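Local coordinates for protein xylosidase (Xanthomonas axonopodis pv. citri, PDB 6XN2) that probably hydrolyses beta-1,4-linked xylose units of xylo-oligosaccharides as a family 43 glycoside hydrolase, binding xylose in the central pocket of its beta-propeller, at residues A[41-46]-A[87-92]; A[103-108]-A[115-120]; A[171-174]-A[180-183]. All coordinates share one frame; numbering follows the deposited sequence.

Interaction 1: A[41-46]-A[87-92]; sequences PLVTHL and HVLRMA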
loop_
_atom_site.group_PDB
_atom_site.type_symbol
_atom_site.label_atom_id
_atom_site.label_comp_id
_atom_site.label_asym_id
_atom_site.label_seq_id
_atom_site.Cartn_x
_atom_site.Cartn_y
_atom_site.Cartn_z
ATOM N N PRO A 41 -10.305 15.076 2.907
ATOM C CA PRO A 41 -10.485 13.736 3.411
ATOM C C PRO A 41 -11.751 13.114 2.837
ATOM O O PRO A 41 -12.788 13.702 2.897
ATOM C CB PRO A 41 -10.665 13.954 4.881
ATOM C CG PRO A 41 -10.132 15.278 5.169
ATOM C CD PRO A 41 -10.296 16.072 3.964
ATOM N N LEU A 42 -11.648 11.936 2.270
ATOM C CA LEU A 42 -12.788 11.295 1.677
ATOM C C LEU A 42 -13.785 10.934 2.715
ATOM O O LEU A 42 -14.943 10.825 2.455
ATOM C CB LEU A 42 -12.361 10.030 0.955
ATOM C CG LEU A 42 -11.553 10.287 -0.273
ATOM C CD1 LEU A 42 -10.977 9.012 -0.813
ATOM C CD2 LEU A 42 -12.401 10.971 -1.309
ATOM N N VAL A 43 -13.331 10.736 3.936
ATOM C CA VAL A 43 -14.205 10.481 5.061
ATOM C C VAL A 43 -13.642 11.130 6.295
ATOM O O VAL A 43 -12.474 11.274 6.417
ATOM C CB VAL A 43 -14.440 9.021 5.394
ATOM C CG1 VAL A 43 -15.420 8.370 4.461
ATOM C CG2 VAL A 43 -13.157 8.271 5.467
ATOM N N THR A 44 -14.503 11.537 7.203
ATOM C CA THR A 44 -14.043 12.184 8.397
ATOM C C THR A 44 -14.614 11.637 9.642
ATOM O O THR A 44 -14.232 12.060 10.671
ATOM C CB THR A 44 -14.399 13.668 8.450
ATOM O OG1 THR A 44 -15.800 13.814 8.318
ATOM C CG2 THR A 44 -13.739 14.398 7.393
ATOM N N HIS A 45 -15.522 10.689 9.570
ATOM C CA HIS A 45 -16.106 10.147 10.782
ATOM C C HIS A 45 -15.277 9.077 11.454
ATOM O O HIS A 45 -15.574 8.660 12.521
ATOM C CB HIS A 45 -17.515 9.656 10.559
ATOM C CG HIS A 45 -17.630 8.591 9.532
ATOM N ND1 HIS A 45 -17.536 8.842 8.193
ATOM C CD2 HIS A 45 -17.850 7.267 9.647
ATOM C CE1 HIS A 45 -17.691 7.723 7.523
ATOM N NE2 HIS A 45 -17.884 6.750 8.383
ATOM N N LEU A 46 -14.253 8.627 10.761
ATOM C CA LEU A 46 -13.305 7.694 11.278
ATOM C C LEU A 46 -11.958 7.981 10.636
ATOM O O LEU A 46 -11.892 8.531 9.593
ATOM C CB LEU A 46 -13.762 6.277 11.045
ATOM C CG LEU A 46 -13.514 5.578 9.739
ATOM C CD1 LEU A 46 -13.793 4.110 9.914
ATOM C CD2 LEU A 46 -14.408 6.117 8.679
ATOM N N HIS A 87 -12.588 -1.482 7.630
ATOM C CA HIS A 87 -13.861 -1.105 6.993
ATOM C C HIS A 87 -13.680 -1.179 5.483
ATOM O O HIS A 87 -12.575 -1.267 5.023
ATOM C CB HIS A 87 -14.258 0.321 7.344
ATOM C CG HIS A 87 -14.791 0.482 8.714
ATOM N ND1 HIS A 87 -15.986 1.065 8.964
ATOM C CD2 HIS A 87 -14.283 0.155 9.902
ATOM C CE1 HIS A 87 -16.192 1.082 10.246
ATOM N NE2 HIS A 87 -15.177 0.536 10.829
ATOM N N VAL A 88 -14.780 -1.146 4.764
ATOM C CA VAL A 88 -14.729 -1.054 3.327
ATOM C C VAL A 88 -15.471 0.201 2.885
ATOM O O VAL A 88 -16.506 0.455 3.349
ATOM C CB VAL A 88 -15.290 -2.290 2.635
ATOM C CG1 VAL A 88 -15.258 -2.128 1.147
ATOM C CG2 VAL A 88 -14.490 -3.495 3.024
ATOM N N LEU A 89 -14.890 0.993 2.012
ATOM C CA LEU A 89 -15.534 2.201 1.516
ATOM C C LEU A 89 -15.878 2.036 0.041
ATOM O O LEU A 89 -15.245 1.254 -0.662
ATOM C CB LEU A 89 -14.629 3.421 1.722
ATOM C CG LEU A 89 -13.991 3.554 3.107
ATOM C CD1 LEU A 89 -12.986 4.715 3.155
ATOM C CD2 LEU A 89 -15.045 3.729 4.182
ATOM N N ARG A 90 -16.881 2.765 -0.431
ATOM C CA ARG A 90 -17.265 2.664 -1.832
ATOM C C ARG A 90 -17.630 4.012 -2.455
ATOM O O ARG A 90 -18.260 4.857 -1.818
ATOM C CB ARG A 90 -18.440 1.689 -1.990
ATOM C CG ARG A 90 -18.957 1.549 -3.425
ATOM C CD ARG A 90 -20.039 0.481 -3.525
ATOM N NE ARG A 90 -21.204 0.835 -2.720
ATOM C CZ ARG A 90 -22.056 -0.045 -2.202
ATOM N NH1 ARG A 90 -21.873 -1.345 -2.395
ATOM N NH2 ARG A 90 -23.089 0.381 -1.488
ATOM N N MET A 91 -17.219 4.200 -3.705
ATOM C CA MET A 91 -17.781 5.245 -4.552
ATOM C C MET A 91 -18.545 4.553 -5.668
ATOM O O MET A 91 -17.947 3.859 -6.490
ATOM C CB MET A 91 -16.696 6.157 -5.121
ATOM C CG MET A 91 -16.061 7.060 -4.085
ATOM S SD MET A 91 -14.741 8.064 -4.788
ATOM C CE MET A 91 -15.661 9.070 -5.949
ATOM N N ALA A 92 -19.862 4.728 -5.683
ATOM C CA ALA A 92 -20.717 4.035 -6.643
ATOM C C ALA A 92 -20.393 4.433 -8.081
ATOM O O ALA A 92 -20.522 3.625 -8.998
ATOM C CB ALA A 92 -22.181 4.303 -6.342
#
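Leu-46 sets its methyl CD1 over the face of the His-87 imidazole, where the loop between helix 29-36 and strand 47-56 packs on the third strand of a propeller blade. The blade is one of the antiparallel four-stranded sheets of the five-bladed beta-propeller on which family 43 glycoside hydrolases are built. CD1 stands 3.8 Å from the ring centroid and 3° off the ring normal, a CH-pi contact so well centred that all five ring atoms are nearly equally distant from the methyl. Leu-46 CG lies between the backbone N and the carbonyl carbon (chi1 84°), which turns the branch ending in CD1 toward the histidine. Its other branch, CD2, lies over the rim of the His-45 ring in its own segment, so the isobutyl group is wedged between two imidazoles. Both rings are tied at their nitrogens to one carboxylate of strand 99-106: His-87 ND1 bonds to Asp-100 OD1 and His-45 NE2 to Asp-100 OD2. The bond to His-87 should hold its ring against rotation and keep its face turned to Leu-46, while His-66 meets the same ring at a steep angle between the planes. Two residues further along the strand, Leu-89 also directs its side chain at the loop and meets Val-43, while Val-98 packs against both. This second contact is wholly apolar and looser than the ring contact, and Leu-42 and Met-91 prolong the apolar seam through Val-98 and Met-339. The backbones stay well apart, with 9.1 Å between Val-43 CA and Leu-89 CA, and the side chains bridge that gap: Val-43 CG2 reaches Leu-89 CD1 at 4.2 Å.

Interaction 2: A[103-108]-A[115-120]; sequences QVLHVR and RQMWAP. With XYP (beta-D-xylopyranose), chain E.
Met-117 is bent at both chi2 (-85°) and chi3 (-90°), which brings its thioether against Leu-105 and Val-107. Three of its atoms share the work. CG touches Val-107 CB at 3.7 Å, SD lies alongside CB and CG2 of the same valine, and the terminal CE reaches Leu-105 CD2 at 3.9 Å, its chain crossing the leucine at about a right angle. CE also nears the backbone where strand 99-106 passes into a short 3-10 turn. At that turn Arg-108 N bonds to His-106 ND1 (3.1 Å, 174° at the hydrogen), meeting the imidazole at its edge and in its plane. Phe-133 of strand 128-136 packs on both Leu-105 and Met-117, linking this blade of the propeller to the next.

The same loop then enters the xylose pocket. Trp-118 turns one face to the sugar, with XYP C4 over it toward the rim, 3.7 Å from CD2, and its NE1 is held by Phe-81 O. Ala-119 N donates to XYP O3 over 3.3 Å, while Asp-50, Asp-170 and Glu-257 bond to the sugar as well. Apolar anchoring on one side and an aromatic face with a single backbone donor on the other imply that Met-117 roots the loop in the fold while its next two residues are given over to sugar recognition.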
loop_
_atom_site.group_PDB
_atom_site.type_symbol
_atom_site.label_atom_id
_atom_site.label_comp_id
_atom_site.label_asym_id
_atom_site.label_seq_id
_atom_site.Cartn_x
_atom_site.Cartn_y
_atom_site.Cartn_z
ATOM N N GLN A 103 -17.700 -2.136 9.302
ATOM C CA GLN A 103 -16.563 -2.988 9.700
ATOM C C GLN A 103 -16.731 -4.362 9.072
ATOM O O GLN A 103 -17.809 -4.906 9.143
ATOM C CB GLN A 103 -16.496 -3.107 11.208
ATOM C CG GLN A 103 -15.193 -3.700 11.674
ATOM C CD GLN A 103 -15.242 -3.886 13.159
ATOM O OE1 GLN A 103 -15.039 -2.958 13.914
ATOM N NE2 GLN A 103 -15.527 -5.100 13.574
ATOM N N VAL A 104 -15.664 -4.880 8.493
ATOM C CA VAL A 104 -15.756 -6.162 7.827
ATOM C C VAL A 104 -14.876 -7.269 8.348
ATOM O O VAL A 104 -15.026 -8.370 7.941
ATOM C CB VAL A 104 -15.544 -6.042 6.314
ATOM C CG1 VAL A 104 -16.492 -5.063 5.715
ATOM C CG2 VAL A 104 -14.133 -5.677 5.976
ATOM N N LEU A 105 -13.975 -6.935 9.245
ATOM C CA LEU A 105 -13.069 -7.882 9.833
ATOM C C LEU A 105 -12.458 -7.273 11.058
ATOM O O LEU A 105 -12.088 -6.135 11.047
ATOM C CB LEU A 105 -11.954 -8.282 8.867
ATOM C CG LEU A 105 -10.930 -9.286 9.362
ATOM C CD1 LEU A 105 -11.573 -10.586 9.752
ATOM C CD2 LEU A 105 -9.815 -9.522 8.383
ATOM N N HIS A 106 -12.379 -8.073 12.111
ATOM C CA HIS A 106 -11.771 -7.633 13.383
ATOM C C HIS A 106 -10.706 -8.654 13.749
ATOM O O HIS A 106 -10.904 -9.804 13.469
ATOM C CB HIS A 106 -12.830 -7.472 14.473
ATOM C CG HIS A 106 -12.349 -6.737 15.672
ATOM N ND1 HIS A 106 -11.611 -7.321 16.651
ATOM C CD2 HIS A 106 -12.519 -5.467 16.062
ATOM C CE1 HIS A 106 -11.312 -6.440 17.563
ATOM N NE2 HIS A 106 -11.858 -5.312 17.230
ATOM N N VAL A 107 -9.663 -8.220 14.451
ATOM C CA VAL A 107 -8.519 -9.078 14.870
ATOM C C VAL A 107 -8.960 -10.200 15.810
ATOM O O VAL A 107 -8.328 -11.221 15.819
ATOM C CB VAL A 107 -7.394 -8.233 15.477
ATOM C CG1 VAL A 107 -7.787 -7.664 16.817
ATOM C CG2 VAL A 107 -6.095 -9.009 15.554
ATOM N N ARG A 108 -10.050 -10.029 16.549
ATOM C CA ARG A 108 -10.611 -11.085 17.412
ATOM C C ARG A 108 -11.045 -12.318 16.594
ATOM O O ARG A 108 -11.063 -13.386 17.165
ATOM C CB ARG A 108 -11.742 -10.487 18.246
ATOM C CG ARG A 108 -13.073 -10.413 17.523
ATOM C CD ARG A 108 -14.216 -10.052 18.430
ATOM N NE ARG A 108 -13.992 -8.775 19.064
ATOM C CZ ARG A 108 -14.566 -7.686 18.650
ATOM N NH1 ARG A 108 -14.321 -6.531 19.231
ATOM N NH2 ARG A 108 -15.385 -7.762 17.629
ATOM N N ARG A 115 -2.498 -8.498 17.189
ATOM C CA ARG A 115 -2.679 -7.056 17.110
ATOM C C ARG A 115 -2.169 -6.457 15.803
ATOM O O ARG A 115 -1.616 -7.158 14.954
ATOM C CB ARG A 115 -1.966 -6.385 18.289
ATOM C CG ARG A 115 -0.464 -6.615 18.280
ATOM C CD ARG A 115 0.189 -6.234 19.596
ATOM N NE ARG A 115 1.639 -6.163 19.451
ATOM C CZ ARG A 115 2.328 -5.025 19.393
ATOM N NH1 ARG A 115 1.696 -3.861 19.487
ATOM N NH2 ARG A 115 3.649 -5.051 19.254
ATOM N N GLN A 116 -2.372 -5.147 15.674
ATOM C CA GLN A 116 -1.849 -4.340 14.576
ATOM C C GLN A 116 -2.293 -4.836 13.202
ATOM O O GLN A 116 -1.521 -5.420 12.433
ATOM C CB GLN A 116 -0.325 -4.267 14.668
ATOM C CG GLN A 116 0.129 -3.510 15.910
ATOM C CD GLN A 116 1.623 -3.297 15.963
ATOM O OE1 GLN A 116 2.400 -4.246 15.886
ATOM N NE2 GLN A 116 2.035 -2.043 16.099
ATOM N N MET A 117 -3.563 -4.583 12.913
ATOM C CA MET A 117 -4.137 -4.851 11.607
ATOM C C MET A 117 -3.780 -3.697 10.680
ATOM O O MET A 117 -4.448 -2.659 10.679
ATOM C CB MET A 117 -5.646 -5.024 11.728
ATOM C CG MET A 117 -6.046 -6.152 12.676
ATOM S SD MET A 117 -6.040 -7.739 11.812
ATOM C CE MET A 117 -7.723 -7.796 11.203
ATOM N N TRP A 118 -2.693 -3.858 9.940
ATOM C CA TRP A 118 -2.142 -2.823 9.084
ATOM C C TRP A 118 -2.618 -2.811 7.637
ATOM O O TRP A 118 -3.508 -3.505 7.307
ATOM C CB TRP A 118 -0.622 -2.821 9.215
ATOM C CG TRP A 118 -0.136 -2.286 10.550
ATOM C CD1 TRP A 118 -0.874 -1.994 11.615
ATOM C CD2 TRP A 118 1.207 -1.975 10.909
ATOM N NE1 TRP A 118 -0.098 -1.518 12.624
ATOM C CE2 TRP A 118 1.188 -1.492 12.210
ATOM C CE3 TRP A 118 2.420 -2.040 10.246
ATOM C CZ2 TRP A 118 2.325 -1.085 12.856
ATOM C CZ3 TRP A 118 3.536 -1.645 10.892
ATOM C CH2 TRP A 118 3.489 -1.176 12.176
ATOM N N ALA A 119 -2.008 -1.986 6.809
ATOM C CA ALA A 119 -2.360 -1.791 5.416
ATOM C C ALA A 119 -2.826 -2.991 4.599
ATOM O O ALA A 119 -2.048 -3.754 4.200
ATOM C CB ALA A 119 -1.222 -1.122 4.713
ATOM N N PRO A 120 -4.109 -3.057 4.276
ATOM C CA PRO A 120 -4.612 -4.206 3.545
ATOM C C PRO A 120 -4.855 -3.999 2.072
ATOM O O PRO A 120 -4.670 -2.944 1.564
ATOM C CB PRO A 120 -5.959 -4.409 4.199
ATOM C CG PRO A 120 -6.416 -3.037 4.431
ATOM C CD PRO A 120 -5.207 -2.222 4.748
HETATM O O1 XYP E . 4.467 1.820 8.684
HETATM C C1 XYP E . 3.130 2.037 8.296
HETATM C C2 XYP E . 2.648 0.813 7.546
HETATM C C3 XYP E . 1.157 0.750 7.442
HETATM C C4 XYP E . 0.523 1.004 8.794
HETATM C C5 XYP E . 1.020 2.313 9.335
HETATM O O2 XYP E . 3.153 0.748 6.220
HETATM O O3 XYP E . 0.945 -0.563 7.018
HETATM O O4 XYP E . -0.859 1.099 8.661
HETATM O O5 XYP E . 2.411 2.287 9.476
#

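Interaction 3: A[171-174]-A[180-183]; sequences PAVL and AHYL
A beta hairpin, strands 172-175 and 181-185, supplies the first two strands of a propeller blade, with 172-175 at the edge of the sheet near the bound calcium ion, and this contact is its paired core. Leu-174 and Tyr-182 are a hydrogen-bonded antiparallel pair: Leu-174 N donates to Tyr-182 O at 2.9 Å, and Tyr-182 N returns a bond of 3.0 Å to Leu-174 O. Each carbonyl also takes a CA-H contact, Leu-174 O from His-181 CA and Tyr-182 O from Val-173 CA.

Val-173 and Leu-183, the neighbouring non-hydrogen-bonded pair, turn their side chains to the other face of the sheet. With CG anti to its backbone N (chi1 172°), Leu-183 swings its CD1 methyl back over the first strand, where it lodges between Val-173 CG2 and Pro-171 CB, 3.6 Å from each. The valine's second branch, CG1, points instead to the imidazole of His-181 and meets it at the edge, near the ring plane, 3.9 Å from CD2. Val-173 thus touches a partner with each methyl. Tyr-132 and Ala-123 of the preceding blade pack on this face. On the face of Leu-174 and Tyr-182 the two side chains only brush, and the tyrosine ring stands edge-to-face with Tyr-289. Two strands joined by a short turn, one face packed on the adjoining blade, are typical of the antiparallel blades of a beta-propeller.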
loop_
_atom_site.group_PDB
_atom_site.type_symbol
_atom_site.label_atom_id
_atom_site.label_comp_id
_atom_site.label_asym_id
_atom_site.label_seq_id
_atom_site.Cartn_x
_atom_site.Cartn_y
_atom_site.Cartn_z
ATOM N N PRO A 171 0.609 -5.858 2.029
ATOM C CA PRO A 171 0.369 -6.604 0.805
ATOM C C PRO A 171 -0.309 -5.810 -0.274
ATOM O O PRO A 171 -1.061 -4.932 0.003
ATOM C CB PRO A 171 -0.609 -7.667 1.250
ATOM C CG PRO A 171 -1.332 -7.050 2.361
ATOM C CD PRO A 171 -0.325 -6.225 3.076
ATOM N N ALA A 172 0.037 -6.112 -1.503
ATOM C CA ALA A 172 -0.677 -5.564 -2.654
ATOM C C ALA A 172 -0.886 -6.687 -3.656
ATOM O O ALA A 172 0.074 -7.349 -4.055
ATOM C CB ALA A 172 0.096 -4.412 -3.288
ATOM N N VAL A 173 -2.132 -6.912 -4.055
ATOM C CA VAL A 173 -2.415 -8.001 -4.985
ATOM C C VAL A 173 -2.806 -7.464 -6.355
ATOM O O VAL A 173 -3.838 -6.803 -6.510
ATOM C CB VAL A 173 -3.521 -8.921 -4.469
ATOM C CG1 VAL A 173 -3.855 -9.966 -5.514
ATOM C CG2 VAL A 173 -3.078 -9.580 -3.179
ATOM N N LEU A 174 -1.962 -7.739 -7.344
ATOM C CA LEU A 174 -2.205 -7.284 -8.705
ATOM C C LEU A 174 -3.007 -8.306 -9.500
ATOM O O LEU A 174 -2.587 -9.455 -9.660
ATOM C CB LEU A 174 -0.879 -6.999 -9.412
ATOM C CG LEU A 174 -0.967 -6.862 -10.936
ATOM C CD1 LEU A 174 -1.753 -5.617 -11.322
ATOM C CD2 LEU A 174 0.410 -6.873 -11.578
ATOM N N ALA A 180 -3.653 -13.858 -14.117
ATOM C CA ALA A 180 -2.971 -14.236 -12.914
ATOM C C ALA A 180 -3.055 -13.163 -11.853
ATOM O O ALA A 180 -3.360 -12.054 -12.147
ATOM C CB ALA A 180 -1.532 -14.547 -13.207
ATOM N N HIS A 181 -2.798 -13.547 -10.625
ATOM C CA HIS A 181 -2.757 -12.637 -9.515
ATOM C C HIS A 181 -1.396 -12.728 -8.864
ATOM O O HIS A 181 -0.892 -13.782 -8.671
ATOM C CB HIS A 181 -3.838 -12.899 -8.491
ATOM C CG HIS A 181 -5.197 -12.419 -8.874
ATOM N ND1 HIS A 181 -6.077 -13.189 -9.582
ATOM C CD2 HIS A 181 -5.857 -11.287 -8.577
ATOM C CE1 HIS A 181 -7.200 -12.529 -9.760
ATOM N NE2 HIS A 181 -7.095 -11.375 -9.152
ATOM N N TYR A 182 -0.813 -11.592 -8.534
ATOM C CA TYR A 182 0.485 -11.552 -7.906
ATOM C C TYR A 182 0.433 -10.809 -6.598
ATOM O O TYR A 182 -0.141 -9.781 -6.508
ATOM C CB TYR A 182 1.519 -10.872 -8.795
ATOM C CG TYR A 182 1.795 -11.540 -10.108
ATOM C CD1 TYR A 182 1.051 -11.265 -11.202
ATOM C CD2 TYR A 182 2.799 -12.432 -10.238
ATOM C CE1 TYR A 182 1.295 -11.876 -12.399
ATOM C CE2 TYR A 182 3.051 -13.042 -11.424
ATOM C CZ TYR A 182 2.290 -12.774 -12.502
ATOM O OH TYR A 182 2.552 -13.374 -13.691
ATOM N N LEU A 183 1.045 -11.367 -5.581
ATOM C CA LEU A 183 1.101 -10.711 -4.286
ATOM C C LEU A 183 2.447 -10.020 -4.105
ATOM O O LEU A 183 3.499 -10.628 -4.305
ATOM C CB LEU A 183 0.862 -11.718 -3.153
ATOM C CG LEU A 183 1.077 -11.174 -1.730
ATOM C CD1 LEU A 183 0.041 -10.112 -1.362
ATOM C CD2 LEU A 183 1.084 -12.318 -0.723
#

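Overall arrangement
Interactions 1 and 2 each pack a loop on the same four-stranded blade, through its neighbouring strands 85-91 and 99-106, and they touch where Val-88 packs on Val-104. Interaction 3 lies in another sheet, about 23 Å from interaction 1 between centres, and meets interaction 2 where Ala-119 packs on Pro-171 close to the sugar pocket. The first two are partly buried and join loops to strands mainly through side chains: a methyl over an imidazole in one, a bent thioether among aliphatic groups in the other. Interaction 3, largely buried, adds paired backbone bonds within its hairpin. Of the three, interaction 2 directly contacts the bound xylose.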